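Local coordinates for protein peroxisomal acyl-CoA oxidase 1A (Solanum lycopersicum, PDB 2FON) that probably oxidises fatty acyl-CoA thioesters to their enoyl-CoA products in peroxisomal beta-oxidation, with a bound FAD as its cofactor, at residues 57-61 and 108-112; 167-171 and 186-192; 198-203 and 227-233; 313-317 and 628-633. One frame throughout, in Å; residues are numbered along the deposited sequence.

In the fold
Contacts 1 and 4 are buried helix contacts of the chain interior, their centres about 12 Å apart, and they touch each other where the rings of Y111 and Y632 meet edge to face. Contact 1 joins two helices of the N-terminal region by aliphatic packing, whereas contact 4 brings in the C-terminal region and turns on an arginine stacked on a tyrosine. Contacts 2 and 3 link loops of the beta-rich middle domain instead, beside the FAD site and against the second subunit. Hydrogen bonds dominate there: contact 2, partly buried, centres on a glutamate met by threonine hydroxyls, and contact 3, buried, on backbone carbonyls that accept from an arginine and a histidine.

Contact 1 of 4, residues 57-61 and 108-112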
loop_
_atom_site.group_PDB
_atom_site.type_symbol
_atom_site.label_atom_id
_atom_site.label_comp_id
_atom_site.label_asym_id
_atom_site.label_seq_id
_atom_site.Cartn_x
_atom_site.Cartn_y
_atom_site.Cartn_z
ATOM N N ILE B 57 -16.369 25.959 9.788
ATOM C CA ILE B 57 -15.559 25.373 10.833
ATOM C C ILE B 57 -14.166 25.045 10.271
ATOM O O ILE B 57 -13.157 25.284 10.899
ATOM C CB ILE B 57 -16.208 24.125 11.402
ATOM C CG1 ILE B 57 -17.571 24.461 11.984
ATOM C CG2 ILE B 57 -15.275 23.469 12.417
ATOM C CD1 ILE B 57 -17.539 25.254 13.243
ATOM N N SER B 58 -14.167 24.473 9.077
ATOM C CA SER B 58 -13.039 24.435 8.169
ATOM C C SER B 58 -12.130 25.626 8.277
ATOM O O SER B 58 -10.973 25.478 8.629
ATOM C CB SER B 58 -13.569 24.454 6.745
ATOM O OG SER B 58 -13.561 23.161 6.282
ATOM N N LYS B 59 -12.650 26.792 7.898
ATOM C CA LYS B 59 -11.822 27.947 7.684
ATOM C C LYS B 59 -11.395 28.515 9.005
ATOM O O LYS B 59 -10.345 29.164 9.142
ATOM C CB LYS B 59 -12.556 28.966 6.834
ATOM C CG LYS B 59 -12.087 28.843 5.411
ATOM C CD LYS B 59 -13.162 29.258 4.418
ATOM C CE LYS B 59 -12.922 28.500 3.108
ATOM N NZ LYS B 59 -13.664 29.181 2.011
ATOM N N LEU B 60 -12.198 28.202 9.991
ATOM C CA LEU B 60 -11.920 28.652 11.303
ATOM C C LEU B 60 -10.821 27.799 11.961
ATOM O O LEU B 60 -10.073 28.280 12.796
ATOM C CB LEU B 60 -13.210 28.583 12.067
ATOM C CG LEU B 60 -13.100 29.027 13.486
ATOM C CD1 LEU B 60 -14.344 29.874 13.780
ATOM C CD2 LEU B 60 -12.871 27.768 14.440
ATOM N N VAL B 61 -10.738 26.527 11.603
ATOM C CA VAL B 61 -9.619 25.719 12.045
ATOM C C VAL B 61 -8.348 26.182 11.322
ATOM O O VAL B 61 -7.305 26.448 11.961
ATOM C CB VAL B 61 -9.873 24.207 11.910
ATOM C CG1 VAL B 61 -8.671 23.469 12.353
ATOM C CG2 VAL B 61 -10.961 23.820 12.856
ATOM N N LEU B 108 -15.088 20.382 14.254
ATOM C CA LEU B 108 -13.898 21.099 14.651
ATOM C C LEU B 108 -12.743 20.134 14.834
ATOM O O LEU B 108 -11.622 20.345 14.313
ATOM C CB LEU B 108 -14.093 21.921 15.901
ATOM C CG LEU B 108 -12.872 22.807 16.127
ATOM C CD1 LEU B 108 -13.191 24.226 16.558
ATOM C CD2 LEU B 108 -11.922 22.164 17.080
ATOM N N ARG B 109 -12.985 19.053 15.545
ATOM C CA ARG B 109 -11.894 18.093 15.680
ATOM C C ARG B 109 -11.498 17.490 14.342
ATOM O O ARG B 109 -10.307 17.279 14.102
ATOM C CB ARG B 109 -12.157 17.062 16.760
ATOM C CG ARG B 109 -11.873 17.597 18.167
ATOM C CD ARG B 109 -12.283 16.631 19.253
ATOM N NE ARG B 109 -13.591 16.970 19.821
ATOM C CZ ARG B 109 -14.698 16.249 19.629
ATOM N NH1 ARG B 109 -14.630 15.162 18.857
ATOM N NH2 ARG B 109 -15.855 16.625 20.190
ATOM N N ARG B 110 -12.452 17.287 13.429
ATOM C CA ARG B 110 -12.073 16.692 12.143
ATOM C C ARG B 110 -10.973 17.540 11.523
ATOM O O ARG B 110 -9.942 17.057 11.133
ATOM C CB ARG B 110 -13.275 16.562 11.203
ATOM C CG ARG B 110 -12.972 15.838 9.910
ATOM C CD ARG B 110 -14.148 15.884 8.851
ATOM N NE ARG B 110 -15.425 15.232 9.231
ATOM C CZ ARG B 110 -15.539 14.070 9.889
ATOM N NH1 ARG B 110 -14.450 13.337 10.241
ATOM N NH2 ARG B 110 -16.757 13.621 10.196
ATOM N N TYR B 111 -11.188 18.831 11.473
ATOM C CA TYR B 111 -10.308 19.707 10.751
ATOM C C TYR B 111 -8.944 20.025 11.417
ATOM O O TYR B 111 -7.985 20.379 10.748
ATOM C CB TYR B 111 -11.118 20.931 10.343
ATOM C CG TYR B 111 -12.077 20.501 9.280
ATOM C CD1 TYR B 111 -13.440 20.359 9.524
ATOM C CD2 TYR B 111 -11.610 20.157 8.038
ATOM C CE1 TYR B 111 -14.313 19.903 8.510
ATOM C CE2 TYR B 111 -12.454 19.711 7.052
ATOM C CZ TYR B 111 -13.797 19.590 7.282
ATOM O OH TYR B 111 -14.566 19.142 6.231
ATOM N N VAL B 112 -8.884 19.893 12.737
ATOM C CA VAL B 112 -7.626 19.848 13.451
ATOM C C VAL B 112 -6.744 18.698 12.879
ATOM O O VAL B 112 -5.525 18.796 12.852
ATOM C CB VAL B 112 -7.875 19.686 14.978
ATOM C CG1 VAL B 112 -6.572 19.370 15.723
ATOM C CG2 VAL B 112 -8.420 20.909 15.527
#
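I57 and V61 face L108 and Y111 across two helices, 48-62 and 102-112, whose short segments run with their N-to-C directions 48° apart and their axes 8.9 Å from each other at closest approach. V61 reaches L108, Y111 and V112 of the second helix. Its CG1, anti to the backbone N (chi1 179°), reaches the backbone at the end of that helix, lying 3.5 Å from Y111 O. The other branch points between two successive turns: V61 CG2 is 3.9 Å from L108 CG and 3.8 Å from Y111 CB, so one valine fills the groove between the two side chains. One turn earlier, I57 turns its CG2 branch onto the backbone of the opposite helix, with CG2 3.5 Å from L108 CA. This helix pair belongs to the all-helical N-terminal region of the acyl-CoA oxidase fold; around it, F67 packs on both V61 and V112, and L100 and A91 on L108. L60 adds an outer touch, its CD2 4.1 Å from L108 CD1. Among the contact residues of helix 48-62, S58 is the one with a polar side chain; its OG sits above one face of the Y111 ring, displaced toward the rim and 3.7 Å from Y111 CE2, while the CB of the tyrosine is what meets V61.

Contact 2 of 4, residues 167-171 and 186-192; sequences GLETT and PTLTSSK
E169 spans the gap to T187 and T189 with both oxygens of its carboxylate, tying together two loops of the beta-rich middle domain that the acyl-CoA oxidases share with the acyl-CoA dehydrogenases. Its side chain leaves CB with CG beside the backbone N (chi1 -54°) and is extended beyond CG, which carries the carboxylate over the 3-10 turn 188-190. The two oxygens are met differently. T189 OG1 donates to E169 OE2 at 2.5 Å on the syn side, close to the carboxylate plane, whereas T187 OG1 donates to E169 OE1 at 2.9 Å from well above that plane, 54° out of it. The turn is braced from within as well: T187 O accepts two bonds from one residue, from S190 N at 3.0 Å and from S190 OG at 2.6 Å, the hydroxyl lying in the carbonyl plane on a lone pair. Deeper in, the charge of K192 NZ is answered by a salt bridge to E158, and the same ammonium donates to the carbonyls of Q156 and Y208. E158 also bonds to T170 OG1 and to the backbone N of E169, so this glutamate joins both loops close to Q156, an FAD-binding residue. Y645 of the second subunit packs on T189. Beneath the carboxylate the loops touch through plain carbon, E169 CB resting 3.5 Å from S190 CB.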
loop_
_atom_site.group_PDB
_atom_site.type_symbol
_atom_site.label_atom_id
_atom_site.label_comp_id
_atom_site.label_asym_id
_atom_site.label_seq_id
_atom_site.Cartn_x
_atom_site.Cartn_y
_atom_site.Cartn_z
ATOM N N GLY B 167 -13.912 -14.318 22.699
ATOM C CA GLY B 167 -12.875 -15.124 23.286
ATOM C C GLY B 167 -11.927 -14.338 24.135
ATOM O O GLY B 167 -10.860 -14.839 24.410
ATOM N N LEU B 168 -12.285 -13.115 24.532
ATOM C CA LEU B 168 -11.416 -12.315 25.417
ATOM C C LEU B 168 -11.124 -13.061 26.719
ATOM O O LEU B 168 -11.947 -13.851 27.216
ATOM C CB LEU B 168 -12.052 -10.982 25.823
ATOM C CG LEU B 168 -12.392 -9.964 24.740
ATOM C CD1 LEU B 168 -13.344 -8.918 25.279
ATOM C CD2 LEU B 168 -11.194 -9.292 24.032
ATOM N N GLU B 169 -9.965 -12.779 27.299
ATOM C CA GLU B 169 -9.566 -13.508 28.502
ATOM C C GLU B 169 -9.702 -12.692 29.775
ATOM O O GLU B 169 -9.685 -13.277 30.853
ATOM C CB GLU B 169 -8.123 -14.036 28.405
ATOM C CG GLU B 169 -7.768 -14.883 27.208
ATOM C CD GLU B 169 -6.263 -15.260 27.233
ATOM O OE1 GLU B 169 -5.825 -15.970 28.188
ATOM O OE2 GLU B 169 -5.524 -14.841 26.295
ATOM N N THR B 170 -9.794 -11.372 29.675
ATOM C CA THR B 170 -9.951 -10.545 30.881
ATOM C C THR B 170 -11.216 -10.978 31.618
ATOM O O THR B 170 -12.250 -11.137 30.970
ATOM C CB THR B 170 -10.060 -9.039 30.559
ATOM O OG1 THR B 170 -8.937 -8.619 29.773
ATOM C CG2 THR B 170 -10.058 -8.232 31.836
ATOM N N THR B 171 -11.142 -11.176 32.949
ATOM C CA THR B 171 -12.335 -11.540 33.726
ATOM C C THR B 171 -12.827 -10.515 34.743
ATOM O O THR B 171 -12.058 -9.783 35.348
ATOM C CB THR B 171 -12.207 -12.912 34.468
ATOM O OG1 THR B 171 -11.126 -12.860 35.414
ATOM C CG2 THR B 171 -12.018 -14.076 33.514
ATOM N N PRO B 186 -5.876 -12.618 33.631
ATOM C CA PRO B 186 -5.196 -13.817 34.113
ATOM C C PRO B 186 -3.847 -14.048 33.404
ATOM O O PRO B 186 -3.006 -14.690 33.956
ATOM C CB PRO B 186 -6.162 -14.923 33.721
ATOM C CG PRO B 186 -6.813 -14.332 32.404
ATOM C CD PRO B 186 -7.056 -12.916 32.805
ATOM N N THR B 187 -3.652 -13.592 32.166
ATOM C CA THR B 187 -2.428 -13.973 31.452
ATOM C C THR B 187 -1.820 -12.779 30.738
ATOM O O THR B 187 -2.509 -11.812 30.440
ATOM C CB THR B 187 -2.722 -14.999 30.310
ATOM O OG1 THR B 187 -3.687 -14.420 29.394
ATOM C CG2 THR B 187 -3.202 -16.327 30.839
ATOM N N LEU B 188 -0.544 -12.898 30.388
ATOM C CA LEU B 188 0.090 -11.934 29.509
ATOM C C LEU B 188 -0.794 -11.540 28.310
ATOM O O LEU B 188 -1.044 -10.357 28.112
ATOM C CB LEU B 188 1.452 -12.443 29.043
ATOM C CG LEU B 188 2.079 -11.356 28.171
ATOM C CD1 LEU B 188 3.083 -10.392 28.930
ATOM C CD2 LEU B 188 2.722 -12.004 26.958
ATOM N N THR B 189 -1.329 -12.500 27.574
ATOM C CA THR B 189 -2.013 -12.202 26.347
ATOM C C THR B 189 -3.400 -11.602 26.564
ATOM O O THR B 189 -4.058 -11.130 25.595
ATOM C CB THR B 189 -2.248 -13.441 25.484
ATOM O OG1 THR B 189 -3.060 -14.340 26.228
ATOM C CG2 THR B 189 -0.951 -14.108 25.037
ATOM N N SER B 190 -3.872 -11.619 27.808
ATOM C CA SER B 190 -5.189 -11.079 28.061
ATOM C C SER B 190 -4.991 -9.634 28.274
ATOM O O SER B 190 -5.965 -8.895 28.372
ATOM C CB SER B 190 -5.793 -11.646 29.306
ATOM O OG SER B 190 -5.051 -11.215 30.451
ATOM N N SER B 191 -3.744 -9.206 28.411
ATOM C CA SER B 191 -3.472 -7.786 28.465
ATOM C C SER B 191 -4.276 -6.983 27.422
ATOM O O SER B 191 -4.313 -7.367 26.266
ATOM C CB SER B 191 -2.003 -7.635 28.147
ATOM O OG SER B 191 -1.268 -7.599 29.315
ATOM N N LYS B 192 -4.903 -5.875 27.789
ATOM C CA LYS B 192 -5.495 -4.991 26.729
ATOM C C LYS B 192 -4.388 -4.336 25.890
ATOM O O LYS B 192 -3.317 -4.028 26.433
ATOM C CB LYS B 192 -6.377 -3.896 27.329
ATOM C CG LYS B 192 -7.562 -4.394 28.081
ATOM C CD LYS B 192 -8.459 -5.278 27.243
ATOM C CE LYS B 192 -9.591 -5.806 28.090
ATOM N NZ LYS B 192 -10.545 -6.621 27.295
#

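Contact 3 of 4, residues 198-203 and 227-233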
loop_
_atom_site.group_PDB
_atom_site.type_symbol
_atom_site.label_atom_id
_atom_site.label_comp_id
_atom_site.label_asym_id
_atom_site.label_seq_id
_atom_site.Cartn_x
_atom_site.Cartn_y
_atom_site.Cartn_z
ATOM N N LEU B 198 -5.528 5.407 25.945
ATOM C CA LEU B 198 -5.362 4.650 27.173
ATOM C C LEU B 198 -3.937 4.714 27.629
ATOM O O LEU B 198 -3.670 4.733 28.798
ATOM C CB LEU B 198 -5.772 3.224 26.879
ATOM C CG LEU B 198 -5.380 2.136 27.840
ATOM C CD1 LEU B 198 -6.198 2.239 29.059
ATOM C CD2 LEU B 198 -5.585 0.783 27.089
ATOM N N GLY B 199 -3.012 4.715 26.684
ATOM C CA GLY B 199 -1.597 4.784 26.976
ATOM C C GLY B 199 -1.273 5.691 28.134
ATOM O O GLY B 199 -0.758 5.224 29.126
ATOM N N LYS B 200 -1.628 6.975 28.016
ATOM C CA LYS B 200 -1.151 8.057 28.906
ATOM C C LYS B 200 -2.254 9.000 29.369
ATOM O O LYS B 200 -2.258 9.445 30.507
ATOM C CB LYS B 200 -0.089 8.901 28.176
ATOM C CG LYS B 200 1.192 8.151 27.780
ATOM C CD LYS B 200 2.068 7.876 28.979
ATOM C CE LYS B 200 2.440 6.404 29.020
ATOM N NZ LYS B 200 3.220 5.994 30.250
ATOM N N VAL B 201 -3.190 9.309 28.484
ATOM C CA VAL B 201 -4.190 10.320 28.773
ATOM C C VAL B 201 -5.371 9.870 29.619
ATOM O O VAL B 201 -5.659 10.491 30.593
ATOM C CB VAL B 201 -4.741 10.930 27.524
ATOM C CG1 VAL B 201 -5.537 12.234 27.918
ATOM C CG2 VAL B 201 -3.635 11.242 26.559
ATOM N N SER B 202 -6.061 8.814 29.244
ATOM C CA SER B 202 -7.268 8.418 29.920
ATOM C C SER B 202 -7.229 8.240 31.441
ATOM O O SER B 202 -6.346 7.528 31.983
ATOM C CB SER B 202 -7.709 7.080 29.358
ATOM O OG SER B 202 -8.677 7.267 28.373
ATOM N N THR B 203 -8.268 8.779 32.104
ATOM C CA THR B 203 -8.563 8.473 33.511
ATOM C C THR B 203 -9.470 7.261 33.705
ATOM O O THR B 203 -9.431 6.610 34.747
ATOM C CB THR B 203 -9.186 9.661 34.262
ATOM O OG1 THR B 203 -10.510 9.933 33.757
ATOM C CG2 THR B 203 -8.293 10.918 34.169
ATOM N N LEU B 227 -8.887 4.226 35.938
ATOM C CA LEU B 227 -7.511 3.739 35.711
ATOM C C LEU B 227 -6.483 4.526 36.486
ATOM O O LEU B 227 -5.469 3.969 36.928
ATOM C CB LEU B 227 -7.133 3.805 34.219
ATOM C CG LEU B 227 -8.024 2.987 33.284
ATOM C CD1 LEU B 227 -7.514 3.167 31.933
ATOM C CD2 LEU B 227 -8.165 1.431 33.671
ATOM N N ARG B 228 -6.721 5.824 36.623
ATOM C CA ARG B 228 -5.786 6.680 37.362
ATOM C C ARG B 228 -6.466 7.601 38.344
ATOM O O ARG B 228 -7.581 8.087 38.070
ATOM C CB ARG B 228 -5.011 7.586 36.420
ATOM C CG ARG B 228 -4.427 6.861 35.306
ATOM C CD ARG B 228 -3.733 7.823 34.477
ATOM N NE ARG B 228 -3.394 7.201 33.234
ATOM C CZ ARG B 228 -2.182 6.856 32.900
ATOM N NH1 ARG B 228 -1.176 7.103 33.751
ATOM N NH2 ARG B 228 -2.005 6.291 31.687
ATOM N N SER B 229 -5.751 7.879 39.440
ATOM C CA SER B 229 -6.159 8.895 40.387
ATOM C C SER B 229 -6.526 10.238 39.708
ATOM O O SER B 229 -5.842 10.710 38.765
ATOM C CB SER B 229 -5.062 9.132 41.393
ATOM O OG SER B 229 -5.219 10.428 41.925
ATOM N N LEU B 230 -7.586 10.865 40.199
ATOM C CA LEU B 230 -7.977 12.120 39.616
ATOM C C LEU B 230 -7.118 13.264 40.119
ATOM O O LEU B 230 -7.137 14.354 39.550
ATOM C CB LEU B 230 -9.470 12.389 39.832
ATOM C CG LEU B 230 -10.327 11.584 38.853
ATOM C CD1 LEU B 230 -11.716 11.397 39.413
ATOM C CD2 LEU B 230 -10.360 12.287 37.498
ATOM N N GLU B 231 -6.350 13.025 41.180
ATOM C CA GLU B 231 -5.527 14.104 41.758
ATOM C C GLU B 231 -4.190 14.211 41.047
ATOM O O GLU B 231 -3.724 15.306 40.745
ATOM C CB GLU B 231 -5.300 13.894 43.244
ATOM C CG GLU B 231 -6.493 14.269 44.063
ATOM C CD GLU B 231 -6.593 15.789 44.346
ATOM O OE1 GLU B 231 -5.796 16.592 43.794
ATOM O OE2 GLU B 231 -7.480 16.191 45.140
ATOM N N ASP B 232 -3.570 13.069 40.774
ATOM C CA ASP B 232 -2.216 13.112 40.276
ATOM C C ASP B 232 -1.969 12.225 39.093
ATOM O O ASP B 232 -0.841 12.173 38.614
ATOM C CB ASP B 232 -1.170 12.881 41.383
ATOM C CG ASP B 232 -1.282 11.513 42.083
ATOM O OD1 ASP B 232 -1.756 10.487 41.526
ATOM O OD2 ASP B 232 -0.821 11.466 43.244
ATOM N N HIS B 233 -3.004 11.533 38.620
ATOM C CA HIS B 233 -2.927 10.846 37.329
ATOM C C HIS B 233 -2.045 9.622 37.421
ATOM O O HIS B 233 -1.873 8.933 36.431
ATOM C CB HIS B 233 -2.491 11.787 36.158
ATOM C CG HIS B 233 -2.969 11.340 34.812
ATOM N ND1 HIS B 233 -4.308 11.271 34.484
ATOM C CD2 HIS B 233 -2.296 10.935 33.700
ATOM C CE1 HIS B 233 -4.446 10.812 33.249
ATOM N NE2 HIS B 233 -3.239 10.614 32.744
#
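Backbone carbonyls of loop 198-203, those of K200 and S202, rather than its side chains, accept from H233 and R228. The two loops adjoin strands of the middle beta domain common to acyl-CoA dehydrogenases and oxidases, with the side chain of L198 about 7 Å from the bound FAD, and neither has regular secondary structure. H233 NE2 donates to K200 O at 2.7 Å, nearly straight (160°); K200 O lies close to the ring plane (7° out of it), and H233 NE2 in turn lies in the carbonyl plane of K200. R228, extended from CG to NE, passes across a face of that ring, its CD above the ring centre, and gives NE to S202 O at 3.2 Å within the guanidinium plane. K200 O lies over one face of the same guanidinium. On the backbone, L227 N donates to T203 O at 2.7 Å. An ST turn, S229 OG accepting from E231 N at 2.9 Å, shapes the outer end of loop 227-233. The second subunit packs on this contact: its F666 stacks with H233, and its S660 O accepts from K200 NZ. At the inner end the leucines cross at about a right angle, bringing L198 CD1 to 3.3 Å from L227 CD1.

Contact 4 of 4, residues 313-317 and 628-633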
loop_
_atom_site.group_PDB
_atom_site.type_symbol
_atom_site.label_atom_id
_atom_site.label_comp_id
_atom_site.label_asym_id
_atom_site.label_seq_id
_atom_site.Cartn_x
_atom_site.Cartn_y
_atom_site.Cartn_z
ATOM N N LEU B 313 -14.079 10.376 2.914
ATOM C CA LEU B 313 -13.270 11.534 3.222
ATOM C C LEU B 313 -11.799 11.294 2.807
ATOM O O LEU B 313 -11.296 11.975 1.925
ATOM C CB LEU B 313 -13.482 12.022 4.666
ATOM C CG LEU B 313 -12.491 13.044 5.231
ATOM C CD1 LEU B 313 -12.795 14.412 4.744
ATOM C CD2 LEU B 313 -12.374 12.996 6.798
ATOM N N ALA B 314 -11.116 10.313 3.375
ATOM C CA ALA B 314 -9.776 9.935 2.866
ATOM C C ALA B 314 -9.690 9.730 1.289
ATOM O O ALA B 314 -8.801 10.248 0.645
ATOM C CB ALA B 314 -9.248 8.699 3.628
ATOM N N MET B 315 -10.590 8.996 0.656
ATOM C CA MET B 315 -10.439 8.840 -0.757
ATOM C C MET B 315 -10.437 10.238 -1.430
ATOM O O MET B 315 -9.596 10.533 -2.298
ATOM C CB MET B 315 -11.562 7.975 -1.294
ATOM C CG MET B 315 -11.548 7.726 -2.771
ATOM S SD MET B 315 -10.257 6.516 -3.102
ATOM C CE MET B 315 -11.126 4.946 -3.056
ATOM N N SER B 316 -11.379 11.098 -1.037
ATOM C CA SER B 316 -11.462 12.416 -1.605
ATOM C C SER B 316 -10.158 13.182 -1.322
ATOM O O SER B 316 -9.626 13.793 -2.252
ATOM C CB SER B 316 -12.693 13.179 -1.084
ATOM O OG SER B 316 -12.432 13.874 0.146
ATOM N N ARG B 317 -9.621 13.175 -0.092
ATOM C CA ARG B 317 -8.330 13.881 0.079
ATOM C C ARG B 317 -7.213 13.370 -0.885
ATOM O O ARG B 317 -6.482 14.144 -1.463
ATOM C CB ARG B 317 -7.827 13.871 1.516
ATOM C CG ARG B 317 -8.624 14.685 2.483
ATOM C CD ARG B 317 -8.362 14.245 3.929
ATOM N NE ARG B 317 -7.245 15.003 4.461
ATOM C CZ ARG B 317 -6.711 14.880 5.678
ATOM N NH1 ARG B 317 -7.163 14.011 6.544
ATOM N NH2 ARG B 317 -5.705 15.665 6.038
ATOM N N TYR B 628 -11.674 21.661 0.287
ATOM C CA TYR B 628 -10.610 21.550 1.286
ATOM C C TYR B 628 -9.649 22.679 1.260
ATOM O O TYR B 628 -9.242 23.146 0.177
ATOM C CB TYR B 628 -9.776 20.350 1.021
ATOM C CG TYR B 628 -10.517 19.098 1.177
ATOM C CD1 TYR B 628 -10.394 18.095 0.214
ATOM C CD2 TYR B 628 -11.307 18.885 2.288
ATOM C CE1 TYR B 628 -11.060 16.896 0.363
ATOM C CE2 TYR B 628 -12.003 17.698 2.443
ATOM C CZ TYR B 628 -11.888 16.698 1.469
ATOM O OH TYR B 628 -12.564 15.504 1.579
ATOM N N THR B 629 -9.240 23.092 2.442
ATOM C CA THR B 629 -8.231 24.108 2.524
ATOM C C THR B 629 -6.865 23.453 2.361
ATOM O O THR B 629 -6.689 22.263 2.554
ATOM C CB THR B 629 -8.239 24.773 3.897
ATOM O OG1 THR B 629 -7.799 23.807 4.899
ATOM C CG2 THR B 629 -9.603 25.365 4.231
ATOM N N ASP B 630 -5.871 24.262 2.034
ATOM C CA ASP B 630 -4.492 23.839 2.043
ATOM C C ASP B 630 -4.050 23.338 3.440
ATOM O O ASP B 630 -3.307 22.377 3.541
ATOM C CB ASP B 630 -3.619 24.988 1.541
ATOM C CG ASP B 630 -3.646 25.109 0.020
ATOM O OD1 ASP B 630 -4.374 24.334 -0.658
ATOM O OD2 ASP B 630 -2.956 25.995 -0.531
ATOM N N HIS B 631 -4.510 23.977 4.504
ATOM C CA HIS B 631 -4.165 23.546 5.795
ATOM C C HIS B 631 -4.622 22.072 5.958
ATOM O O HIS B 631 -3.887 21.220 6.477
ATOM C CB HIS B 631 -4.833 24.436 6.813
ATOM C CG HIS B 631 -4.656 23.969 8.213
ATOM N ND1 HIS B 631 -5.462 23.002 8.782
ATOM C CD2 HIS B 631 -3.766 24.332 9.168
ATOM C CE1 HIS B 631 -5.068 22.789 10.030
ATOM N NE2 HIS B 631 -4.040 23.576 10.286
ATOM N N TYR B 632 -5.818 21.760 5.473
ATOM C CA TYR B 632 -6.387 20.486 5.763
ATOM C C TYR B 632 -5.741 19.489 4.897
ATOM O O TYR B 632 -5.407 18.392 5.345
ATOM C CB TYR B 632 -7.868 20.483 5.550
ATOM C CG TYR B 632 -8.519 19.171 5.910
ATOM C CD1 TYR B 632 -8.300 18.549 7.152
ATOM C CD2 TYR B 632 -9.331 18.521 4.994
ATOM C CE1 TYR B 632 -8.881 17.375 7.453
ATOM C CE2 TYR B 632 -9.897 17.323 5.298
ATOM C CZ TYR B 632 -9.659 16.758 6.499
ATOM O OH TYR B 632 -10.293 15.584 6.741
ATOM N N LEU B 633 -5.517 19.855 3.654
ATOM C CA LEU B 633 -4.867 18.958 2.724
ATOM C C LEU B 633 -3.364 18.651 2.987
ATOM O O LEU B 633 -2.930 17.521 2.700
ATOM C CB LEU B 633 -5.095 19.481 1.333
ATOM C CG LEU B 633 -5.561 18.460 0.296
ATOM C CD1 LEU B 633 -6.612 17.419 0.801
ATOM C CD2 LEU B 633 -6.125 19.295 -0.799
#
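R317 and Y632 form the compact part of this contact: the guanidinium lies flat on the phenol ring, centres 3.9 Å apart and planes 15° from parallel, a stack that is also a cation-pi interaction. The bend at chi3 (90°) turns the guanidinium out of the line of the aliphatic chain and over the ring, displaced so that NE and CZ both sit 3.6 Å from Y632 CZ. The group is held at its end too. R317 NH2 donates to Y632 O at 2.8 Å along a bent path (133°), and it also makes a salt bridge to D113, which would balance much of its charge and limit rotation of the group. Closer to the backbone, R317 CG lies over a face of the Y628 ring in a CH-pi contact and is 3.8 Å from L633 CD1, so one arginine touches three residues of the second segment. These elements belong to different regions of the all-helical part of the fold: R317 lies on the long helix 297-328 of the C-alpha1 domain, and Y632 on the short helix 630-633 of the C-terminal acyl-CoA oxidase region. Both methyls of L313 pack against the phenol oxygen of Y632, CD2 3.3 Å and CD1 3.4 Å from Y632 OH, and CD1 also meets the Y628 ring, 4.1 Å from Y628 CE2. The partly exposed start of helix 630-633 is the loose side, where T629, D630 and H631 make no contact with 313-317. There T629 serves as N-cap, its OG1 accepting from Y632 N at 2.9 Å, while H631 NE2 bonds to the carbonyl of F67.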